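Polycyclic ketone monooxygenase (PDB 5MQ6) catalyses Baeyer-Villiger oxidation with FAD and NADPH, inserting one oxygen atom beside the carbonyl of ketones, particularly polycyclic ones, to give esters or lactones. Local coordinates at residues W579-F590 against A618-Q628; I496-K507 against C520-F528. All blocks are in the same frame, centred on the assembly; numbering follows the deposited sequence.

Contact 1 (W579-F590 against A618-Q628); sequences WSFEIMKHAGWF and AKRARSGNLSQ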
loop_
_atom_site.group_PDB
_atom_site.type_symbol
_atom_site.label_atom_id
_atom_site.label_comp_id
_atom_site.label_asym_id
_atom_site.label_seq_id
_atom_site.Cartn_x
_atom_site.Cartn_y
_atom_site.Cartn_z
ATOM N N TRP A 579 24.886 4.172 -2.825
ATOM C CA TRP A 579 23.701 3.373 -3.082
ATOM C C TRP A 579 22.763 4.264 -3.940
ATOM O O TRP A 579 22.177 3.813 -4.947
ATOM C CB TRP A 579 23.070 2.941 -1.724
ATOM C CG TRP A 579 21.799 2.165 -1.966
ATOM C CD1 TRP A 579 20.573 2.574 -1.797
ATOM C CD2 TRP A 579 21.738 0.863 -2.527
ATOM N NE1 TRP A 579 19.683 1.580 -2.202
ATOM C CE2 TRP A 579 20.399 0.529 -2.675
ATOM C CE3 TRP A 579 22.708 -0.055 -2.921
ATOM C CZ2 TRP A 579 19.994 -0.650 -3.186
ATOM C CZ3 TRP A 579 22.302 -1.246 -3.462
ATOM C CH2 TRP A 579 20.963 -1.551 -3.545
ATOM N N SER A 580 22.728 5.574 -3.579
ATOM C CA SER A 580 21.918 6.556 -4.277
ATOM C C SER A 580 22.349 6.750 -5.740
ATOM O O SER A 580 21.462 6.843 -6.612
ATOM C CB SER A 580 21.764 7.882 -3.496
ATOM O OG SER A 580 21.474 7.690 -2.145
ATOM N N PHE A 581 23.667 6.732 -6.017
ATOM C CA PHE A 581 24.162 6.734 -7.398
ATOM C C PHE A 581 23.821 5.403 -8.068
ATOM O O PHE A 581 23.528 5.362 -9.250
ATOM C CB PHE A 581 25.647 7.123 -7.498
ATOM C CG PHE A 581 25.860 8.601 -7.451
ATOM C CD1 PHE A 581 25.723 9.273 -6.256
ATOM C CD2 PHE A 581 26.035 9.342 -8.632
ATOM C CE1 PHE A 581 25.811 10.657 -6.190
ATOM C CE2 PHE A 581 26.145 10.743 -8.587
ATOM C CZ PHE A 581 26.020 11.413 -7.362
ATOM N N GLU A 582 23.818 4.298 -7.329
ATOM C CA GLU A 582 23.291 3.038 -7.912
ATOM C C GLU A 582 21.837 3.236 -8.377
ATOM O O GLU A 582 21.507 2.866 -9.513
ATOM C CB GLU A 582 23.449 1.832 -6.995
ATOM C CG GLU A 582 22.880 0.527 -7.432
ATOM C CD GLU A 582 23.594 -0.069 -8.659
ATOM O OE1 GLU A 582 24.683 0.403 -9.038
ATOM O OE2 GLU A 582 23.038 -1.054 -9.240
ATOM N N ILE A 583 20.999 3.832 -7.534
ATOM C CA ILE A 583 19.607 3.979 -7.868
ATOM C C ILE A 583 19.479 4.856 -9.173
ATOM O O ILE A 583 18.678 4.509 -10.089
ATOM C CB ILE A 583 18.822 4.583 -6.700
ATOM C CG1 ILE A 583 18.810 3.593 -5.468
ATOM C CG2 ILE A 583 17.434 5.097 -7.186
ATOM C CD1 ILE A 583 18.128 2.234 -5.696
ATOM N N MET A 584 20.271 5.920 -9.268
ATOM C CA MET A 584 20.253 6.830 -10.435
ATOM C C MET A 584 20.539 6.066 -11.718
ATOM O O MET A 584 19.873 6.277 -12.748
ATOM C CB MET A 584 21.299 7.891 -10.303
ATOM C CG MET A 584 20.989 8.950 -9.274
ATOM S SD MET A 584 22.407 10.107 -9.199
ATOM C CE MET A 584 22.181 10.871 -7.635
ATOM N N LYS A 585 21.461 5.095 -11.626
ATOM C CA LYS A 585 21.801 4.251 -12.773
ATOM C C LYS A 585 20.580 3.457 -13.331
ATOM O O LYS A 585 20.565 3.029 -14.492
ATOM C CB LYS A 585 22.908 3.348 -12.322
ATOM C CG LYS A 585 23.478 2.468 -13.371
ATOM C CD LYS A 585 24.749 1.837 -12.872
ATOM C CE LYS A 585 24.505 0.527 -12.256
ATOM N NZ LYS A 585 25.784 0.122 -11.615
ATOM N N HIS A 586 19.591 3.209 -12.475
ATOM C CA HIS A 586 18.418 2.429 -12.848
ATOM C C HIS A 586 17.198 3.231 -13.331
ATOM O O HIS A 586 16.175 2.616 -13.698
ATOM C CB HIS A 586 18.005 1.577 -11.635
ATOM C CG HIS A 586 18.947 0.468 -11.343
ATOM N ND1 HIS A 586 18.746 -0.806 -11.790
ATOM C CD2 HIS A 586 20.123 0.442 -10.665
ATOM C CE1 HIS A 586 19.731 -1.582 -11.365
ATOM N NE2 HIS A 586 20.611 -0.834 -10.723
ATOM N N ALA A 587 17.305 4.579 -13.353
ATOM C CA ALA A 587 16.188 5.497 -13.541
ATOM C C ALA A 587 15.551 5.398 -14.941
ATOM O O ALA A 587 14.342 5.556 -15.094
ATOM C CB ALA A 587 16.621 6.935 -13.219
ATOM N N GLY A 588 16.354 5.083 -15.929
ATOM C CA GLY A 588 15.874 4.898 -17.310
ATOM C C GLY A 588 14.767 3.860 -17.422
ATOM O O GLY A 588 13.845 4.056 -18.184
ATOM N N TRP A 589 14.814 2.806 -16.618
ATOM C CA TRP A 589 13.705 1.846 -16.580
ATOM C C TRP A 589 12.363 2.564 -16.389
ATOM O O TRP A 589 11.383 2.248 -17.053
ATOM C CB TRP A 589 13.900 0.768 -15.501
ATOM C CG TRP A 589 12.964 -0.332 -15.701
ATOM C CD1 TRP A 589 11.684 -0.401 -15.255
ATOM C CD2 TRP A 589 13.196 -1.523 -16.435
ATOM N NE1 TRP A 589 11.095 -1.590 -15.671
ATOM C CE2 TRP A 589 11.993 -2.281 -16.405
ATOM C CE3 TRP A 589 14.307 -2.031 -17.135
ATOM C CZ2 TRP A 589 11.860 -3.520 -17.057
ATOM C CZ3 TRP A 589 14.193 -3.245 -17.768
ATOM C CH2 TRP A 589 12.955 -3.977 -17.749
ATOM N N PHE A 590 12.347 3.567 -15.525
ATOM C CA PHE A 590 11.085 4.179 -15.111
ATOM C C PHE A 590 10.555 5.322 -15.969
ATOM O O PHE A 590 9.492 5.897 -15.692
ATOM C CB PHE A 590 11.098 4.429 -13.617
ATOM C CG PHE A 590 11.445 3.174 -12.818
ATOM C CD1 PHE A 590 10.466 2.235 -12.510
ATOM C CD2 PHE A 590 12.737 2.908 -12.437
ATOM C CE1 PHE A 590 10.782 1.037 -11.854
ATOM C CE2 PHE A 590 13.063 1.737 -11.716
ATOM C CZ PHE A 590 12.065 0.792 -11.401
ATOM N N ALA A 618 18.390 14.327 -11.643
ATOM C CA ALA A 618 19.098 13.239 -10.990
ATOM C C ALA A 618 18.767 13.198 -9.478
ATOM O O ALA A 618 18.660 12.115 -8.843
ATOM C CB ALA A 618 20.605 13.307 -11.284
ATOM N N LYS A 619 18.510 14.372 -8.930
ATOM C CA LYS A 619 17.947 14.400 -7.603
ATOM C C LYS A 619 16.591 13.689 -7.526
ATOM O O LYS A 619 16.315 12.965 -6.607
ATOM C CB LYS A 619 17.806 15.817 -7.123
ATOM C CG LYS A 619 17.371 15.979 -5.675
ATOM C CD LYS A 619 17.339 17.446 -5.280
ATOM C CE LYS A 619 16.073 17.840 -4.593
ATOM N NZ LYS A 619 16.312 19.123 -3.908
ATOM N N ARG A 620 15.747 13.886 -8.517
ATOM C CA ARG A 620 14.469 13.164 -8.577
ATOM C C ARG A 620 14.657 11.681 -8.817
ATOM O O ARG A 620 14.042 10.867 -8.190
ATOM C CB ARG A 620 13.592 13.753 -9.647
ATOM C CG ARG A 620 13.173 15.164 -9.249
ATOM C CD ARG A 620 11.679 15.415 -9.356
ATOM N NE ARG A 620 11.337 15.559 -10.742
ATOM C CZ ARG A 620 11.577 16.655 -11.454
ATOM N NH1 ARG A 620 12.176 17.733 -10.908
ATOM N NH2 ARG A 620 11.218 16.678 -12.734
ATOM N N ALA A 621 15.584 11.343 -9.664
ATOM C CA ALA A 621 15.858 9.990 -9.932
ATOM C C ALA A 621 16.317 9.246 -8.671
ATOM O O ALA A 621 16.134 8.044 -8.564
ATOM C CB ALA A 621 16.957 9.940 -10.943
ATOM N N ARG A 622 16.928 9.953 -7.725
ATOM C CA ARG A 622 17.436 9.277 -6.554
ATOM C C ARG A 622 16.318 8.603 -5.779
ATOM O O ARG A 622 16.614 7.720 -4.949
ATOM C CB ARG A 622 18.024 10.294 -5.558
ATOM C CG ARG A 622 19.267 10.870 -5.975
ATOM C CD ARG A 622 19.685 11.971 -4.997
ATOM N NE ARG A 622 20.198 11.382 -3.744
ATOM C CZ ARG A 622 21.448 11.440 -3.284
ATOM N NH1 ARG A 622 22.421 12.073 -3.931
ATOM N NH2 ARG A 622 21.730 10.819 -2.159
ATOM N N SER A 623 15.062 9.043 -5.942
ATOM C CA SER A 623 14.027 8.485 -5.111
ATOM C C SER A 623 13.378 7.239 -5.638
ATOM O O SER A 623 12.532 6.670 -4.947
ATOM C CB SER A 623 12.967 9.547 -4.734
ATOM O OG SER A 623 12.167 9.758 -5.878
ATOM N N GLY A 624 13.800 6.756 -6.805
ATOM C CA GLY A 624 13.210 5.548 -7.398
ATOM C C GLY A 624 13.868 4.306 -6.909
ATOM O O GLY A 624 14.492 4.305 -5.855
ATOM N N ASN A 625 13.720 3.248 -7.692
ATOM C CA ASN A 625 14.048 1.921 -7.323
ATOM C C ASN A 625 15.058 1.292 -8.257
ATOM O O ASN A 625 15.355 1.780 -9.328
ATOM C CB ASN A 625 12.766 1.096 -7.364
ATOM C CG ASN A 625 11.957 1.162 -6.080
ATOM O OD1 ASN A 625 12.415 1.568 -5.072
ATOM N ND2 ASN A 625 10.747 0.624 -6.133
ATOM N N LEU A 626 15.624 0.181 -7.813
ATOM C CA LEU A 626 16.365 -0.680 -8.673
ATOM C C LEU A 626 15.366 -1.130 -9.762
ATOM O O LEU A 626 14.168 -1.029 -9.570
ATOM C CB LEU A 626 16.824 -1.851 -7.866
ATOM C CG LEU A 626 17.727 -1.608 -6.684
ATOM C CD1 LEU A 626 17.896 -2.919 -5.980
ATOM C CD2 LEU A 626 19.093 -1.166 -7.176
ATOM N N SER A 627 15.866 -1.581 -10.915
ATOM C CA SER A 627 15.046 -1.884 -12.078
ATOM C C SER A 627 14.991 -3.404 -12.367
ATOM O O SER A 627 14.472 -3.801 -13.428
ATOM C CB SER A 627 15.566 -1.146 -13.314
ATOM O OG SER A 627 16.864 -1.592 -13.666
ATOM N N GLN A 628 15.534 -4.237 -11.457
ATOM C CA GLN A 628 15.736 -5.618 -11.762
ATOM C C GLN A 628 14.836 -6.626 -11.082
ATOM O O GLN A 628 15.018 -7.837 -11.282
ATOM C CB GLN A 628 17.175 -5.970 -11.536
ATOM C CG GLN A 628 18.178 -5.094 -12.307
ATOM C CD GLN A 628 18.174 -5.326 -13.802
ATOM O OE1 GLN A 628 18.679 -6.321 -14.246
ATOM N NE2 GLN A 628 17.599 -4.400 -14.592
HETATM O O HOH W 1 16.000 4.189 -10.491
#
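His586 and Ser627 supply the polar centre of this contact: ND1 of His586 and OG of Ser627 share a nearly straight hydrogen bond of 2.8 Å, whose donor could be either. On the other side of the imidazole, NE2 of His586 donates to OE2 of Glu582 at 2.9 Å, so that both nitrogens are engaged and the ring cannot easily turn. With chi1 at 64°, OG of Ser627 sits between its backbone N and carbonyl carbon, and NE2 of Gln628, which also bonds to Gly372 O, donates to it. A phenylalanine in place of His586 would probably leave Ser627 OG and the Glu582 carboxylate without this mate. A water adds a bridge, donating to Ile583 O and Asn625 O.

Helix 573-585 and the turn beyond it pack on the end region of helix 616-621 and the type I beta turn from Ala621 to Gly624. Leu626 spreads its methyls between aromatic and aliphatic neighbours: CD2 lies over one face of the His586 ring in a CH-pi contact, and meets Ile583 CD1 at 3.8 Å. Small side chains suit the close approach of the two backbones, where Ala587 CB meets Ala621 CB at 3.8 Å. Met584 runs alongside Arg622, its thioether chain reaching CG of the arginine through CE, while Ser580 CB covers one face of the guanidinium, whose NE bonds to Ala513 O and whose NH1 salt-bridges Glu577.

Contact 2 (I496-K507 against C520-F528); sequences IYGRGGKSLDDK and CSNGFPNLF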
loop_
_atom_site.group_PDB
_atom_site.type_symbol
_atom_site.label_atom_id
_atom_site.label_comp_id
_atom_site.label_asym_id
_atom_site.label_seq_id
_atom_site.Cartn_x
_atom_site.Cartn_y
_atom_site.Cartn_z
ATOM N N ILE A 496 10.896 13.592 11.946
ATOM C CA ILE A 496 11.997 12.743 12.405
ATOM C C ILE A 496 13.245 13.584 12.510
ATOM O O ILE A 496 13.669 14.153 11.491
ATOM C CB ILE A 496 12.242 11.530 11.474
ATOM C CG1 ILE A 496 10.969 10.703 11.410
ATOM C CG2 ILE A 496 13.363 10.611 12.024
ATOM C CD1 ILE A 496 10.983 9.422 10.632
ATOM N N TYR A 497 13.826 13.662 13.730
ATOM C CA TYR A 497 15.027 14.497 13.948
ATOM C C TYR A 497 16.113 13.571 14.444
ATOM O O TYR A 497 15.893 12.845 15.372
ATOM C CB TYR A 497 14.798 15.604 14.962
ATOM C CG TYR A 497 13.669 16.510 14.534
ATOM C CD1 TYR A 497 13.847 17.499 13.538
ATOM C CD2 TYR A 497 12.394 16.349 15.081
ATOM C CE1 TYR A 497 12.803 18.332 13.165
ATOM C CE2 TYR A 497 11.318 17.172 14.696
ATOM C CZ TYR A 497 11.535 18.161 13.744
ATOM O OH TYR A 497 10.447 18.921 13.407
ATOM N N GLY A 498 17.277 13.606 13.828
ATOM C CA GLY A 498 18.370 12.767 14.231
ATOM C C GLY A 498 19.528 13.525 14.889
ATOM O O GLY A 498 19.316 14.491 15.628
ATOM N N ARG A 499 20.757 13.076 14.594
ATOM C CA ARG A 499 21.959 13.726 15.114
ATOM C C ARG A 499 21.961 15.234 14.804
ATOM O O ARG A 499 21.654 15.665 13.697
ATOM C CB ARG A 499 23.262 13.090 14.588
ATOM C CG ARG A 499 23.490 11.667 15.040
ATOM C CD ARG A 499 24.883 11.178 14.598
ATOM N NE ARG A 499 25.175 9.963 15.318
ATOM C CZ ARG A 499 25.471 9.869 16.638
ATOM N NH1 ARG A 499 25.514 10.952 17.431
ATOM N NH2 ARG A 499 25.708 8.667 17.183
ATOM N N GLY A 500 22.356 16.013 15.796
ATOM C CA GLY A 500 22.337 17.458 15.677
ATOM C C GLY A 500 20.982 18.052 15.449
ATOM O O GLY A 500 20.905 19.139 14.931
ATOM N N GLY A 501 19.911 17.362 15.811
ATOM C CA GLY A 501 18.564 17.850 15.488
ATOM C C GLY A 501 18.177 17.939 14.013
ATOM O O GLY A 501 17.098 18.466 13.688
ATOM N N LYS A 502 19.035 17.430 13.115
ATOM C CA LYS A 502 18.743 17.332 11.675
ATOM C C LYS A 502 17.412 16.550 11.308
ATOM O O LYS A 502 17.200 15.380 11.706
ATOM C CB LYS A 502 19.893 16.601 11.015
ATOM C CG LYS A 502 20.015 16.865 9.522
ATOM C CD LYS A 502 21.335 16.369 8.904
ATOM C CE LYS A 502 21.239 14.929 8.380
ATOM N NZ LYS A 502 22.528 14.176 8.418
ATOM N N SER A 503 16.561 17.199 10.512
ATOM C CA SER A 503 15.291 16.649 10.068
ATOM C C SER A 503 15.442 15.685 8.899
ATOM O O SER A 503 16.027 16.020 7.841
ATOM C CB SER A 503 14.338 17.742 9.632
ATOM O OG SER A 503 13.322 17.077 8.862
ATOM N N LEU A 504 14.883 14.501 9.043
ATOM C CA LEU A 504 15.011 13.511 7.953
ATOM C C LEU A 504 14.429 14.107 6.669
ATOM O O LEU A 504 15.018 13.996 5.563
ATOM C CB LEU A 504 14.319 12.174 8.306
ATOM C CG LEU A 504 14.439 11.058 7.249
ATOM C CD1 LEU A 504 15.893 10.776 6.903
ATOM C CD2 LEU A 504 13.779 9.789 7.707
ATOM N N ASP A 505 13.278 14.746 6.824
ATOM C CA ASP A 505 12.579 15.204 5.644
ATOM C C ASP A 505 13.299 16.356 4.970
ATOM O O ASP A 505 13.345 16.453 3.774
ATOM C CB ASP A 505 11.117 15.567 5.927
ATOM C CG ASP A 505 10.335 15.747 4.648
ATOM O OD1 ASP A 505 10.359 14.837 3.780
ATOM O OD2 ASP A 505 9.764 16.843 4.489
ATOM N N ASP A 506 13.868 17.239 5.740
ATOM C CA ASP A 506 14.648 18.324 5.142
ATOM C C ASP A 506 15.828 17.767 4.375
ATOM O O ASP A 506 16.052 18.144 3.226
ATOM C CB ASP A 506 15.104 19.299 6.190
ATOM C CG ASP A 506 13.932 20.014 6.875
ATOM O OD1 ASP A 506 12.818 20.121 6.301
ATOM O OD2 ASP A 506 14.129 20.468 8.026
ATOM N N LYS A 507 16.549 16.806 4.963
ATOM C CA LYS A 507 17.618 16.118 4.189
ATOM C C LYS A 507 17.060 15.549 2.870
ATOM O O LYS A 507 17.610 15.756 1.782
ATOM C CB LYS A 507 18.207 14.989 5.008
ATOM C CG LYS A 507 19.437 14.299 4.426
ATOM C CD LYS A 507 19.881 13.132 5.280
ATOM C CE LYS A 507 20.845 12.225 4.523
ATOM N NZ LYS A 507 21.162 10.967 5.273
ATOM N N CYS A 520 17.561 2.546 5.799
ATOM C CA CYS A 520 18.146 3.467 6.837
ATOM C C CYS A 520 18.822 4.641 6.142
ATOM O O CYS A 520 19.068 4.589 4.924
ATOM C CB CYS A 520 19.138 2.692 7.699
ATOM S SG CYS A 520 20.534 2.083 6.713
ATOM N N SER A 521 19.171 5.673 6.908
ATOM C CA SER A 521 19.771 6.932 6.430
ATOM C C SER A 521 20.808 7.490 7.467
ATOM O O SER A 521 20.637 7.408 8.742
ATOM C CB SER A 521 18.701 7.985 6.216
ATOM O OG SER A 521 19.101 8.965 5.248
ATOM N N ASN A 522 21.850 8.071 6.903
ATOM C CA ASN A 522 22.912 8.677 7.672
ATOM C C ASN A 522 22.420 9.852 8.466
ATOM O O ASN A 522 21.682 10.716 7.946
ATOM C CB ASN A 522 24.087 9.097 6.784
ATOM C CG ASN A 522 25.167 9.768 7.586
ATOM O OD1 ASN A 522 25.187 10.948 7.565
ATOM N ND2 ASN A 522 25.941 9.016 8.439
ATOM N N GLY A 523 22.856 9.894 9.711
ATOM C CA GLY A 523 22.349 10.901 10.716
ATOM C C GLY A 523 21.248 10.418 11.620
ATOM O O GLY A 523 20.834 11.143 12.489
ATOM N N PHE A 524 20.804 9.171 11.426
ATOM C CA PHE A 524 19.582 8.573 11.997
ATOM C C PHE A 524 19.885 7.202 12.456
ATOM O O PHE A 524 19.300 6.251 11.968
ATOM C CB PHE A 524 18.369 8.650 11.019
ATOM C CG PHE A 524 18.108 10.071 10.528
ATOM C CD1 PHE A 524 18.823 10.571 9.453
ATOM C CD2 PHE A 524 17.258 10.895 11.200
ATOM C CE1 PHE A 524 18.675 11.853 9.013
ATOM C CE2 PHE A 524 17.074 12.208 10.786
ATOM C CZ PHE A 524 17.798 12.696 9.688
ATOM N N PRO A 525 20.852 7.100 13.431
ATOM C CA PRO A 525 21.312 5.815 13.967
ATOM C C PRO A 525 20.184 5.070 14.618
ATOM O O PRO A 525 19.298 5.693 15.183
ATOM C CB PRO A 525 22.395 6.216 15.008
ATOM C CG PRO A 525 21.985 7.574 15.443
ATOM C CD PRO A 525 21.288 8.213 14.302
ATOM N N ASN A 526 20.221 3.732 14.525
ATOM C CA ASN A 526 19.226 2.899 15.137
ATOM C C ASN A 526 17.824 3.133 14.667
ATOM O O ASN A 526 16.896 2.729 15.329
ATOM C CB ASN A 526 19.348 2.884 16.673
ATOM C CG ASN A 526 20.558 2.108 17.135
ATOM O OD1 ASN A 526 21.420 1.746 16.320
ATOM N ND2 ASN A 526 20.638 1.835 18.463
ATOM N N LEU A 527 17.650 3.668 13.478
ATOM C CA LEU A 527 16.298 3.825 12.874
ATOM C C LEU A 527 16.332 3.042 11.619
ATOM O O LEU A 527 17.268 3.164 10.826
ATOM C CB LEU A 527 16.064 5.279 12.476
ATOM C CG LEU A 527 14.784 5.592 11.686
ATOM C CD1 LEU A 527 13.502 5.308 12.495
ATOM C CD2 LEU A 527 14.810 7.023 11.151
ATOM N N PHE A 528 15.284 2.253 11.416
ATOM C CA PHE A 528 15.081 1.521 10.199
ATOM C C PHE A 528 13.662 1.611 9.714
ATOM O O PHE A 528 12.779 1.812 10.513
ATOM C CB PHE A 528 15.484 0.021 10.409
ATOM C CG PHE A 528 16.950 -0.167 10.705
ATOM C CD1 PHE A 528 17.897 -0.329 9.651
ATOM C CD2 PHE A 528 17.389 -0.235 11.992
ATOM C CE1 PHE A 528 19.226 -0.535 9.966
ATOM C CE2 PHE A 528 18.755 -0.398 12.298
ATOM C CZ PHE A 528 19.638 -0.606 11.301
HETATM O O HOH W 2 23.702 12.684 6.179
#
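Phe524 is turned with CG anti to its carbonyl carbon (chi1 -54°), which sends the ring in among Gly498, Lys502 and Leu504. Leu504 has CG anti to the backbone N (chi1 -178°), and its CD1 comes down over one face of that ring, 3.9 Å from the centroid in a CH-pi contact. A branched aliphatic side chain suits a flat aromatic one here, and the CG2 methyl of Ile496 touches both Phe524 CD2 and Leu527 CD2, each at 4.0 Å.

Lys507 is extended throughout, long enough to slide past the ring, with CD at its edge, and bring NZ to two acceptors. NZ donates to Asn522 O at 2.7 Å, in the carbonyl plane on a lone pair, and to Ser521 OG at 2.9 Å, which also bonds to Ala514 O; Glu576 pairs with its charge. A water links NZ of Lys502 to OD1 of Asn522, whose ND2 bonds to Val571 O.

Backbone meets backbone where Arg499 N donates to Gly523 O at 2.9 Å. Glycine is needed at Gly498, since a CB would collide with that same oxygen and with Phe524 CD2.

Ser503 N-caps helix 504-511, its OG accepting from Asp506 N. Strand 495-497 pairs with strand 181-189, strand 527-529 with strand 218-221, and Arg499 reaches out to Asp190 and Glu570, the latter on strand 567-571; Leu504 also rests on Pro488 of helix 488-492.

How the contacts relate
Contact 2 comes first along the chain and is complete before contact 1 begins; their centres lie about 22 Å apart and their nearest atoms about 7 Å, without touching. Helix 573-585, which carries one side of contact 1, also joins them: its Glu576 pairs with Lys507 of contact 2 and accepts from Ser580 through its carbonyl. Ala514 likewise meets Ser521 and Arg622. Contact 2 ties in strands of the mixed sheet that also holds strand 78-84, which leads into what is probably the Rossmann-type glycine motif for FAD, whereas contact 1 packs helices and loops about 14 Å from the flavin, measured from the Asn625 side chain. Helix 573-585 thus probably links the sheet of the flavin region to contact 1.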